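Signal recognition particle 54 kDa protein (Aeropyrum pernix, PDB 7EPK) belongs to the SRP54 family of signal recognition particle proteins and joins an N-terminal helical bundle, a P-loop nucleotide-binding domain and a helical C-terminal domain in one chain. Local coordinates at residues Phe12-Val18 with Arg67-Ile71; Gly138-Gln142 with Phe154-Arg158; Glu308-Leu312 with Arg334-Leu339; Val319-Ile324 with Leu420-Met424. One frame throughout, in Å; residues are numbered along the deposited sequence.

Interaction 1. Residues Phe12-Val18 with Arg67-Ile71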
loop_
_atom_site.group_PDB
_atom_site.type_symbol
_atom_site.label_atom_id
_atom_site.label_comp_id
_atom_site.label_asym_id
_atom_site.label_seq_id
_atom_site.Cartn_x
_atom_site.Cartn_y
_atom_site.Cartn_z
ATOM N N PHE A 12 2.722 22.348 -10.088
ATOM C CA PHE A 12 3.478 22.498 -8.818
ATOM C C PHE A 12 4.928 22.041 -9.010
ATOM O O PHE A 12 5.859 22.782 -8.622
ATOM C CB PHE A 12 2.865 21.707 -7.667
ATOM C CG PHE A 12 3.610 21.861 -6.360
ATOM C CD1 PHE A 12 3.671 23.081 -5.714
ATOM C CD2 PHE A 12 4.228 20.777 -5.754
ATOM C CE1 PHE A 12 4.322 23.212 -4.498
ATOM C CE2 PHE A 12 4.879 20.910 -4.535
ATOM C CZ PHE A 12 4.924 22.131 -3.907
ATOM N N LEU A 13 5.127 20.867 -9.604
ATOM C CA LEU A 13 6.463 20.213 -9.635
ATOM C C LEU A 13 7.398 20.984 -10.585
ATOM O O LEU A 13 8.617 21.051 -10.283
ATOM C CB LEU A 13 6.278 18.742 -10.024
ATOM C CG LEU A 13 7.246 17.736 -9.398
ATOM C CD1 LEU A 13 7.405 17.933 -7.900
ATOM C CD2 LEU A 13 6.768 16.317 -9.680
ATOM N N ARG A 14 6.851 21.586 -11.649
ATOM C CA ARG A 14 7.619 22.282 -12.715
ATOM C C ARG A 14 7.246 23.768 -12.688
ATOM O O ARG A 14 7.891 24.507 -11.913
ATOM C CB ARG A 14 7.378 21.612 -14.072
ATOM C CG ARG A 14 8.133 20.301 -14.286
ATOM C CD ARG A 14 7.398 19.064 -13.775
ATOM N NE ARG A 14 7.825 17.792 -14.371
ATOM C CZ ARG A 14 7.246 16.602 -14.166
ATOM N NH1 ARG A 14 7.728 15.528 -14.763
ATOM N NH2 ARG A 14 6.191 16.479 -13.377
ATOM N N GLY A 15 6.225 24.172 -13.452
ATOM C CA GLY A 15 5.780 25.574 -13.630
ATOM C C GLY A 15 6.072 26.460 -12.422
ATOM O O GLY A 15 5.139 26.672 -11.608
ATOM N N GLY A 16 7.294 27.010 -12.351
ATOM C CA GLY A 16 7.927 27.555 -11.132
ATOM C C GLY A 16 7.204 28.771 -10.563
ATOM O O GLY A 16 5.999 28.633 -10.163
ATOM N N GLY A 17 7.906 29.915 -10.486
ATOM C CA GLY A 17 7.446 31.109 -9.747
ATOM C C GLY A 17 7.736 30.987 -8.256
ATOM O O GLY A 17 8.469 30.062 -7.889
ATOM N N VAL A 18 7.187 31.879 -7.419
ATOM C CA VAL A 18 7.456 31.884 -5.945
ATOM C C VAL A 18 7.004 30.528 -5.384
ATOM O O VAL A 18 5.836 30.178 -5.612
ATOM C CB VAL A 18 6.727 33.029 -5.205
ATOM C CG1 VAL A 18 7.017 33.020 -3.695
ATOM C CG2 VAL A 18 7.012 34.397 -5.814
ATOM N N ARG A 67 9.845 21.246 -3.136
ATOM C CA ARG A 67 8.642 20.762 -3.857
ATOM C C ARG A 67 8.578 19.242 -3.725
ATOM O O ARG A 67 7.514 18.737 -3.317
ATOM C CB ARG A 67 8.652 21.178 -5.328
ATOM C CG ARG A 67 8.297 22.642 -5.536
ATOM C CD ARG A 67 8.680 23.131 -6.921
ATOM N NE ARG A 67 8.817 24.570 -6.901
ATOM C CZ ARG A 67 7.979 25.397 -7.479
ATOM N NH1 ARG A 67 6.969 24.910 -8.176
ATOM N NH2 ARG A 67 8.153 26.705 -7.362
ATOM N N ASP A 68 9.676 18.547 -4.035
ATOM C CA ASP A 68 9.725 17.060 -3.966
ATOM C C ASP A 68 9.246 16.647 -2.563
ATOM O O ASP A 68 8.449 15.701 -2.467
ATOM C CB ASP A 68 11.091 16.499 -4.396
ATOM C CG ASP A 68 11.400 16.656 -5.886
ATOM O OD1 ASP A 68 10.446 16.892 -6.657
ATOM O OD2 ASP A 68 12.602 16.559 -6.272
ATOM N N TRP A 69 9.630 17.380 -1.523
ATOM C CA TRP A 69 9.315 17.005 -0.122
ATOM C C TRP A 69 7.835 17.233 0.153
ATOM O O TRP A 69 7.297 16.631 1.086
ATOM C CB TRP A 69 10.153 17.824 0.859
ATOM C CG TRP A 69 10.005 17.412 2.288
ATOM C CD1 TRP A 69 9.623 18.204 3.331
ATOM C CD2 TRP A 69 10.270 16.104 2.838
ATOM N NE1 TRP A 69 9.642 17.483 4.501
ATOM C CE2 TRP A 69 10.025 16.189 4.230
ATOM C CE3 TRP A 69 10.677 14.871 2.298
ATOM C CZ2 TRP A 69 10.184 15.089 5.080
ATOM C CZ3 TRP A 69 10.833 13.790 3.137
ATOM C CH2 TRP A 69 10.590 13.900 4.510
ATOM N N MET A 70 7.232 18.173 -0.555
ATOM C CA MET A 70 5.847 18.592 -0.249
ATOM C C MET A 70 4.916 17.568 -0.894
ATOM O O MET A 70 3.944 17.201 -0.237
ATOM C CB MET A 70 5.526 20.003 -0.765
ATOM C CG MET A 70 4.149 20.477 -0.359
ATOM S SD MET A 70 3.939 20.539 1.426
ATOM C CE MET A 70 2.358 21.379 1.480
ATOM N N ILE A 71 5.212 17.128 -2.117
ATOM C CA ILE A 71 4.400 16.094 -2.808
ATOM C C ILE A 71 4.510 14.780 -2.018
ATOM O O ILE A 71 3.487 14.098 -1.869
ATOM C CB ILE A 71 4.825 15.949 -4.272
ATOM C CG1 ILE A 71 4.516 17.222 -5.050
ATOM C CG2 ILE A 71 4.156 14.735 -4.904
ATOM C CD1 ILE A 71 3.055 17.610 -4.985
#
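Arg67 runs over one face of the Phe12 ring. Arg67 CG sits above that face, offset toward the rim, 4.1 Å from the ring centroid. This is a CH-pi contact. The guanidinium plane is turned 29° from the ring plane. Arg67 CZ is 5.5 Å from the centroid of the Phe12 ring, so any cation-pi attraction is weak at most. The outstretched Arg67 chain carries the charged end past the ring to the backbone where helix 4-13 ends. There Arg67 NH1 donates to Phe12 O; the modelled 2.4 Å between these two is too short to be trusted. Arg67 NH2 points on toward the glycine-rich loop and lies 3.4 Å from Gly17 O, near the plane of the guanidinium.

The Phe12 ring gets its position from CG being anti to the backbone N (chi1 -179°). Its CD2 meets Ile71 CD1 at 3.5 Å, and the two side chains run antiparallel alongside one another. Its CZ touches Met70 CB at 3.8 Å, with the Met70 chain lying across it. Leu13 CD1 adds a looser contact with Ile71 CG1, 4.1 Å away. The carboxylate of Asp68 also lies beside Leu13, but its OD2 pairs with Arg302 of helix 293-320.

Helix 19-36 contributes Val23 and Phe26 around Phe12. Leu296 and Leu299 of helix 293-320 pack on Ile71. The arrangement joins the end of helix 4-13 to the start of helix 66-81, as interhelical packing within the N-terminal helical bundle of SRP54-type proteins.

Interaction 2. Residues Gly138-Gln142 with Phe154-Arg158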
loop_
_atom_site.group_PDB
_atom_site.type_symbol
_atom_site.label_atom_id
_atom_site.label_comp_id
_atom_site.label_asym_id
_atom_site.label_seq_id
_atom_site.Cartn_x
_atom_site.Cartn_y
_atom_site.Cartn_z
ATOM N N GLY A 138 -35.198 -13.249 -12.335
ATOM C CA GLY A 138 -34.030 -13.596 -13.171
ATOM C C GLY A 138 -32.727 -13.472 -12.411
ATOM O O GLY A 138 -31.657 -13.545 -13.055
ATOM N N ALA A 139 -32.817 -13.325 -11.087
ATOM C CA ALA A 139 -31.676 -13.325 -10.141
ATOM C C ALA A 139 -30.930 -14.660 -10.231
ATOM O O ALA A 139 -29.711 -14.644 -10.462
ATOM C CB ALA A 139 -32.187 -13.072 -8.746
ATOM N N TYR A 140 -31.656 -15.763 -10.035
ATOM C CA TYR A 140 -31.148 -17.158 -10.135
ATOM C C TYR A 140 -30.328 -17.261 -11.430
ATOM O O TYR A 140 -29.173 -17.707 -11.392
ATOM C CB TYR A 140 -32.311 -18.169 -10.029
ATOM C CG TYR A 140 -31.937 -19.632 -10.139
ATOM C CD1 TYR A 140 -31.739 -20.240 -11.376
ATOM C CD2 TYR A 140 -31.769 -20.419 -9.007
ATOM C CE1 TYR A 140 -31.353 -21.568 -11.487
ATOM C CE2 TYR A 140 -31.398 -21.751 -9.107
ATOM C CZ TYR A 140 -31.182 -22.324 -10.347
ATOM O OH TYR A 140 -30.829 -23.640 -10.426
ATOM N N GLU A 141 -30.901 -16.825 -12.549
ATOM C CA GLU A 141 -30.348 -17.095 -13.903
ATOM C C GLU A 141 -29.107 -16.218 -14.093
ATOM O O GLU A 141 -28.083 -16.761 -14.573
ATOM C CB GLU A 141 -31.408 -16.870 -14.988
ATOM C CG GLU A 141 -32.605 -17.805 -14.887
ATOM C CD GLU A 141 -33.704 -17.323 -13.951
ATOM O OE1 GLU A 141 -33.596 -17.544 -12.733
ATOM O OE2 GLU A 141 -34.668 -16.720 -14.443
ATOM N N GLN A 142 -29.213 -14.937 -13.705
ATOM C CA GLN A 142 -28.114 -13.935 -13.703
ATOM C C GLN A 142 -26.881 -14.535 -13.012
ATOM O O GLN A 142 -25.805 -14.666 -13.672
ATOM C CB GLN A 142 -28.583 -12.654 -13.002
ATOM C CG GLN A 142 -27.756 -11.417 -13.337
ATOM C CD GLN A 142 -28.264 -10.178 -12.638
ATOM O OE1 GLN A 142 -29.327 -10.175 -12.017
ATOM N NE2 GLN A 142 -27.506 -9.101 -12.749
ATOM N N PHE A 154 -22.210 -23.325 -8.234
ATOM C CA PHE A 154 -23.437 -22.513 -8.045
ATOM C C PHE A 154 -24.456 -23.303 -7.233
ATOM O O PHE A 154 -24.431 -24.545 -7.216
ATOM C CB PHE A 154 -24.034 -22.089 -9.387
ATOM C CG PHE A 154 -25.374 -21.397 -9.302
ATOM C CD1 PHE A 154 -25.459 -20.021 -9.152
ATOM C CD2 PHE A 154 -26.555 -22.116 -9.406
ATOM C CE1 PHE A 154 -26.696 -19.395 -9.084
ATOM C CE2 PHE A 154 -27.790 -21.486 -9.335
ATOM C CZ PHE A 154 -27.859 -20.125 -9.169
ATOM N N TYR A 155 -25.319 -22.565 -6.548
ATOM C CA TYR A 155 -26.540 -23.084 -5.911
ATOM C C TYR A 155 -27.478 -21.912 -5.659
ATOM O O TYR A 155 -27.012 -20.886 -5.159
ATOM C CB TYR A 155 -26.224 -23.811 -4.614
ATOM C CG TYR A 155 -27.465 -24.311 -3.931
ATOM C CD1 TYR A 155 -28.343 -23.429 -3.328
ATOM C CD2 TYR A 155 -27.796 -25.658 -3.938
ATOM C CE1 TYR A 155 -29.488 -23.879 -2.698
ATOM C CE2 TYR A 155 -28.945 -26.120 -3.317
ATOM C CZ TYR A 155 -29.789 -25.224 -2.692
ATOM O OH TYR A 155 -30.916 -25.632 -2.060
ATOM N N GLY A 156 -28.755 -22.097 -5.993
ATOM C CA GLY A 156 -29.825 -21.111 -5.787
ATOM C C GLY A 156 -31.201 -21.748 -5.779
ATOM O O GLY A 156 -31.339 -22.893 -6.177
ATOM N N GLU A 157 -32.184 -20.989 -5.317
ATOM C CA GLU A 157 -33.631 -21.277 -5.373
ATOM C C GLU A 157 -34.333 -19.942 -5.626
ATOM O O GLU A 157 -34.005 -18.964 -4.925
ATOM C CB GLU A 157 -34.094 -21.874 -4.051
ATOM C CG GLU A 157 -33.361 -23.139 -3.652
ATOM C CD GLU A 157 -33.627 -23.543 -2.208
ATOM O OE1 GLU A 157 -34.707 -23.139 -1.636
ATOM O OE2 GLU A 157 -32.761 -24.258 -1.636
ATOM N N ARG A 158 -35.262 -19.911 -6.580
ATOM C CA ARG A 158 -35.990 -18.692 -7.015
ATOM C C ARG A 158 -37.115 -18.340 -6.020
ATOM O O ARG A 158 -37.651 -17.215 -6.125
ATOM C CB ARG A 158 -36.592 -18.928 -8.401
ATOM C CG ARG A 158 -35.632 -19.452 -9.457
ATOM C CD ARG A 158 -36.419 -19.813 -10.703
ATOM N NE ARG A 158 -35.539 -20.184 -11.794
ATOM C CZ ARG A 158 -34.948 -21.373 -11.927
ATOM N NH1 ARG A 158 -35.146 -22.325 -11.027
ATOM N NH2 ARG A 158 -34.156 -21.608 -12.964
#
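Glu141 OE1 accepts a weak hydrogen bond from Arg158 NE, at 3.4 Å and with an N-H...O angle of 133°. The pair is also a salt bridge. A fold at chi2 returns the Glu141 carboxylate toward Arg158. The two side chains are roughly perpendicular.

The same guanidinium stacks over one face of Tyr140. Arg158 CZ is 3.8 Å from the centroid of the Tyr140 ring, a cation-pi contact, and the planes are 30° apart. The opposite face of Tyr140 receives the edge of Phe154. This pair is T-shaped, with planes at 90° and centroids 5.0 Å apart; Phe154 CE2 lies 3.6 Å from Tyr140 CE2.

The contact belongs to a beta-alpha-beta unit of the P-loop domain. Helix 139-150 links strand 127-131 to the edge strand 153-156, one of the two outermost. Tyr140 in the first turn of the helix packs against the end of that strand and the residues that follow. Gly156 has no side chain, and its backbone lies at the edge of the Tyr140 ring. Phe154 also packs on Leu143 and Ala147, further along the helix. On another side of the helix, Gln142 NE2 is hydrogen-bonded to O1A of the bound GDP.

Interaction 3. Residues Glu308-Leu312 with Arg334-Leu339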
loop_
_atom_site.group_PDB
_atom_site.type_symbol
_atom_site.label_atom_id
_atom_site.label_comp_id
_atom_site.label_asym_id
_atom_site.label_seq_id
_atom_site.Cartn_x
_atom_site.Cartn_y
_atom_site.Cartn_z
ATOM N N GLU A 308 20.440 8.327 0.549
ATOM C CA GLU A 308 21.541 7.331 0.490
ATOM C C GLU A 308 22.867 8.113 0.436
ATOM O O GLU A 308 23.654 8.002 1.421
ATOM C CB GLU A 308 21.311 6.342 -0.662
ATOM C CG GLU A 308 20.202 5.316 -0.402
ATOM C CD GLU A 308 19.650 4.580 -1.628
ATOM O OE1 GLU A 308 18.990 3.525 -1.452
ATOM O OE2 GLU A 308 19.846 5.070 -2.763
ATOM N N ALA A 309 23.074 8.920 -0.623
ATOM C CA ALA A 309 24.245 9.820 -0.827
ATOM C C ALA A 309 24.569 10.634 0.440
ATOM O O ALA A 309 25.766 10.829 0.709
ATOM C CB ALA A 309 23.998 10.733 -1.994
ATOM N N GLY A 310 23.554 11.089 1.188
ATOM C CA GLY A 310 23.704 11.779 2.486
ATOM C C GLY A 310 24.413 10.922 3.528
ATOM O O GLY A 310 25.270 11.473 4.266
ATOM N N GLU A 311 24.067 9.628 3.608
ATOM C CA GLU A 311 24.772 8.635 4.469
ATOM C C GLU A 311 26.220 8.488 3.985
ATOM O O GLU A 311 27.128 8.511 4.828
ATOM C CB GLU A 311 24.076 7.272 4.489
ATOM C CG GLU A 311 23.160 7.069 5.684
ATOM C CD GLU A 311 23.854 6.907 7.025
ATOM O OE1 GLU A 311 23.845 5.777 7.575
ATOM O OE2 GLU A 311 24.392 7.910 7.526
ATOM N N LEU A 312 26.438 8.371 2.675
ATOM C CA LEU A 312 27.808 8.319 2.101
ATOM C C LEU A 312 28.528 9.641 2.380
ATOM O O LEU A 312 29.701 9.582 2.773
ATOM C CB LEU A 312 27.731 8.038 0.600
ATOM C CG LEU A 312 29.074 7.797 -0.083
ATOM C CD1 LEU A 312 29.783 6.585 0.502
ATOM C CD2 LEU A 312 28.899 7.628 -1.580
ATOM N N ARG A 334 27.143 -0.076 3.951
ATOM C CA ARG A 334 25.662 -0.106 3.805
ATOM C C ARG A 334 25.252 0.911 2.739
ATOM O O ARG A 334 24.549 0.533 1.806
ATOM C CB ARG A 334 24.937 0.217 5.109
ATOM C CG ARG A 334 23.417 0.212 4.972
ATOM C CD ARG A 334 22.672 0.439 6.280
ATOM N NE ARG A 334 21.605 1.424 6.136
ATOM C CZ ARG A 334 21.786 2.726 5.885
ATOM N NH1 ARG A 334 23.003 3.235 5.734
ATOM N NH2 ARG A 334 20.734 3.521 5.777
ATOM N N ALA A 335 25.724 2.150 2.876
ATOM C CA ALA A 335 25.425 3.288 1.975
ATOM C C ALA A 335 25.858 2.955 0.539
ATOM O O ALA A 335 25.030 3.103 -0.386
ATOM C CB ALA A 335 26.092 4.550 2.489
ATOM N N MET A 336 27.105 2.521 0.366
ATOM C CA MET A 336 27.712 2.199 -0.955
ATOM C C MET A 336 26.940 1.054 -1.626
ATOM O O MET A 336 26.574 1.198 -2.823
ATOM C CB MET A 336 29.177 1.791 -0.785
ATOM C CG MET A 336 30.066 2.922 -0.346
ATOM S SD MET A 336 31.690 2.305 0.084
ATOM C CE MET A 336 32.373 2.121 -1.561
ATOM N N ARG A 337 26.695 -0.033 -0.886
ATOM C CA ARG A 337 25.933 -1.213 -1.374
ATOM C C ARG A 337 24.629 -0.757 -2.050
ATOM O O ARG A 337 24.583 -0.796 -3.285
ATOM C CB ARG A 337 25.699 -2.192 -0.224
ATOM C CG ARG A 337 26.935 -2.996 0.149
ATOM C CD ARG A 337 26.612 -4.116 1.110
ATOM N NE ARG A 337 25.655 -5.030 0.516
ATOM C CZ ARG A 337 25.123 -6.067 1.141
ATOM N NH1 ARG A 337 25.456 -6.345 2.394
ATOM N NH2 ARG A 337 24.254 -6.827 0.498
ATOM N N LYS A 338 23.609 -0.330 -1.299
ATOM C CA LYS A 338 22.377 0.245 -1.908
ATOM C C LYS A 338 22.723 1.638 -2.423
ATOM O O LYS A 338 22.516 2.604 -1.674
ATOM C CB LYS A 338 21.137 0.263 -0.996
ATOM C CG LYS A 338 21.287 0.706 0.457
ATOM C CD LYS A 338 20.209 0.110 1.371
ATOM C CE LYS A 338 20.072 -1.403 1.260
ATOM N NZ LYS A 338 18.932 -1.945 2.045
ATOM N N LEU A 339 23.267 1.688 -3.642
ATOM C CA LEU A 339 23.616 2.916 -4.400
ATOM C C LEU A 339 24.127 2.512 -5.789
ATOM O O LEU A 339 23.524 2.955 -6.772
ATOM C CB LEU A 339 24.670 3.717 -3.629
ATOM C CG LEU A 339 24.660 5.236 -3.820
ATOM C CD1 LEU A 339 23.280 5.769 -4.181
ATOM C CD2 LEU A 339 25.164 5.929 -2.565
#
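Glu311 and Arg334 form the charged part of this contact. Glu311 OE1 and Arg334 NH1 are 3.2 Å apart, a salt bridge. The side chains cross at about a right angle, and the carboxylate and guanidinium planes are 62° apart. A kink in the Arg334 chain at chi3 (133°) turns its tip back toward helix 293-320. Glu311 has a second positive partner, because its OE2 pairs with Arg314 on the same helix.

The apolar part centres on Ala335 and Leu312. Ala335 CB points into helix 293-320 and lies 3.9 Å from Glu311 CB and 4.3 Å from Leu312 CB. This short side chain lets the backbones come close, with the CA atoms of Leu312 and Ala335 5.6 Å apart. Leu312 puts its CD1 against Met336 CG at 3.8 Å. Its other branch, CD2, faces Leu339 CD2 at 4.2 Å. Beyond the two segments, Leu342 touches Leu312, and Met370 of helix 367-379 touches Met336.

Mixed contacts are made by Glu308. Its extended chain lies beside the turn at Lys338, the centre of an inverse gamma turn just after helix 326-337. Leu339 CD1 approaches Glu308 CB and OE2, 3.8 Å from OE2. The ammonium of Lys338 leads away, with NZ 6.5 Å from Glu308 OE1.

The chemistry is that of a helix pair with a small apolar centre and charges at its margin. Close packing at Ala335 joins the long helix 293-320 to helix 326-337. The opposite charges of Glu311 and Arg334 would add an electrostatic attraction at the exposed side.

Interaction 4. Residues Val319-Ile324 with Leu420-Met424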
loop_
_atom_site.group_PDB
_atom_site.type_symbol
_atom_site.label_atom_id
_atom_site.label_comp_id
_atom_site.label_asym_id
_atom_site.label_seq_id
_atom_site.Cartn_x
_atom_site.Cartn_y
_atom_site.Cartn_z
ATOM N N VAL A 319 35.424 10.335 7.597
ATOM C CA VAL A 319 36.814 9.868 7.327
ATOM C C VAL A 319 37.704 11.108 7.214
ATOM O O VAL A 319 38.668 11.197 7.986
ATOM C CB VAL A 319 36.878 8.992 6.063
ATOM C CG1 VAL A 319 38.277 8.902 5.480
ATOM C CG2 VAL A 319 36.322 7.604 6.329
ATOM N N LEU A 320 37.354 12.040 6.318
ATOM C CA LEU A 320 38.159 13.245 5.966
ATOM C C LEU A 320 38.397 14.111 7.208
ATOM O O LEU A 320 39.423 14.808 7.227
ATOM C CB LEU A 320 37.453 14.056 4.873
ATOM C CG LEU A 320 37.279 13.374 3.509
ATOM C CD1 LEU A 320 36.914 14.390 2.434
ATOM C CD2 LEU A 320 38.522 12.605 3.087
ATOM N N LYS A 321 37.494 14.084 8.194
ATOM C CA LYS A 321 37.712 14.737 9.514
ATOM C C LYS A 321 38.410 13.736 10.449
ATOM O O LYS A 321 38.480 14.029 11.665
ATOM C CB LYS A 321 36.401 15.315 10.071
ATOM C CG LYS A 321 35.493 14.385 10.876
ATOM C CD LYS A 321 34.402 15.093 11.697
ATOM C CE LYS A 321 34.915 16.054 12.757
ATOM N NZ LYS A 321 35.707 15.379 13.817
ATOM N N GLY A 322 38.882 12.598 9.906
ATOM C CA GLY A 322 39.797 11.627 10.548
ATOM C C GLY A 322 39.136 10.760 11.611
ATOM O O GLY A 322 39.891 10.138 12.382
ATOM N N ARG A 323 37.797 10.681 11.635
ATOM C CA ARG A 323 36.997 10.068 12.737
ATOM C C ARG A 323 36.680 8.603 12.409
ATOM O O ARG A 323 35.810 8.042 13.086
ATOM C CB ARG A 323 35.697 10.849 12.984
ATOM C CG ARG A 323 35.837 12.067 13.889
ATOM C CD ARG A 323 35.975 11.738 15.372
ATOM N NE ARG A 323 35.364 12.764 16.225
ATOM C CZ ARG A 323 34.255 12.615 16.966
ATOM N NH1 ARG A 323 33.599 11.465 17.000
ATOM N NH2 ARG A 323 33.805 13.631 17.685
ATOM N N ILE A 324 37.379 7.998 11.445
ATOM C CA ILE A 324 37.086 6.628 10.923
ATOM C C ILE A 324 37.068 5.612 12.076
ATOM O O ILE A 324 37.964 5.695 12.951
ATOM C CB ILE A 324 38.084 6.222 9.814
ATOM C CG1 ILE A 324 37.656 4.920 9.129
ATOM C CG2 ILE A 324 39.509 6.130 10.345
ATOM C CD1 ILE A 324 38.277 4.693 7.763
ATOM N N LEU A 420 43.088 3.742 5.513
ATOM C CA LEU A 420 42.258 4.971 5.447
ATOM C C LEU A 420 42.752 5.916 6.536
ATOM O O LEU A 420 43.072 7.064 6.202
ATOM C CB LEU A 420 40.769 4.649 5.619
ATOM C CG LEU A 420 39.963 4.491 4.327
ATOM C CD1 LEU A 420 39.799 5.834 3.622
ATOM C CD2 LEU A 420 40.600 3.471 3.383
ATOM N N LYS A 421 42.877 5.414 7.768
ATOM C CA LYS A 421 43.157 6.226 8.988
ATOM C C LYS A 421 44.498 6.966 8.880
ATOM O O LYS A 421 44.571 8.122 9.373
ATOM C CB LYS A 421 43.173 5.360 10.246
ATOM C CG LYS A 421 43.415 6.168 11.504
ATOM C CD LYS A 421 42.504 5.784 12.616
ATOM C CE LYS A 421 42.762 4.382 13.112
ATOM N NZ LYS A 421 42.247 4.229 14.492
ATOM N N THR A 422 45.512 6.311 8.298
ATOM C CA THR A 422 46.867 6.870 8.031
ATOM C C THR A 422 46.728 8.114 7.149
ATOM O O THR A 422 47.100 9.196 7.615
ATOM C CB THR A 422 47.800 5.851 7.356
ATOM O OG1 THR A 422 47.849 4.619 8.082
ATOM C CG2 THR A 422 49.209 6.384 7.224
ATOM N N MET A 423 46.181 7.954 5.943
ATOM C CA MET A 423 46.144 8.994 4.877
ATOM C C MET A 423 45.665 10.341 5.442
ATOM O O MET A 423 46.297 11.377 5.122
ATOM C CB MET A 423 45.213 8.578 3.731
ATOM C CG MET A 423 45.655 7.321 3.020
ATOM S SD MET A 423 44.423 6.800 1.826
ATOM C CE MET A 423 44.774 5.043 1.741
ATOM N N MET A 424 44.600 10.332 6.253
ATOM C CA MET A 424 43.890 11.558 6.714
ATOM C C MET A 424 44.653 12.206 7.882
ATOM O O MET A 424 44.091 13.123 8.510
ATOM C CB MET A 424 42.447 11.231 7.120
ATOM C CG MET A 424 41.463 11.206 5.944
ATOM S SD MET A 424 41.852 10.010 4.617
ATOM C CE MET A 424 42.481 11.113 3.354
#
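Ile324 packs on Leu420, and Val319 on Leu420 and Met424, at the end of helix 293-320, beside the end of helix 409-423. Gly322, with positive phi, is consistent with the C-prime position of a Schellman motif ending helix 293-320. One bond of that motif, Gly322 N to Val319 O, is doubtful in the model.

The first shell is apolar. Ile324 CD1 lies against Leu420 CB at 3.3 Å, one side chain across the other. Ile324 uses its other branch on the next residue, with CG2 3.7 Å from Lys421 CB, alongside the aliphatic part of the lysine. Val319 CG1 touches two partners, Leu420 CD1 at 3.9 Å and Met424 SD at 3.8 Å. The Met424 chain turns twice, at chi2 and again at chi3. This brings its CE within 4.2 Å of Leu320 CD2.

Further out, Leu355 of helix 350-356 touches both Val319 and Leu420. Ile329 of helix 326-337 packs on Ile324, and Ile358 on Met424. The contact thus joins the end of helix 293-320 and the turn after it to the end of helix 409-423. At the exposed margin, the curled chain of Lys421 ends in a hydrogen bond between its NZ and Tyr417 OH.

Interactions 3 and 4 both use helix 293-320 and join it to parts of the C-terminal helical domain; their centres are about 18 Å apart. Interaction 1 lies in the N-terminal bundle, which touches an earlier part of the same helix. Interaction 2 is on the other side of the chain's centre, about 78 Å from interaction 4 between centres. It is a surface contact in the nucleotide-binding domain. The other three are partly buried. Their chemistry differs accordingly. Interaction 2 rests on aromatic, cation-pi and charged groups. Interaction 4 is almost wholly apolar. Interactions 1 and 3 mix apolar packing with an arginine, which meets a backbone carbonyl in one and a carboxylate in the other.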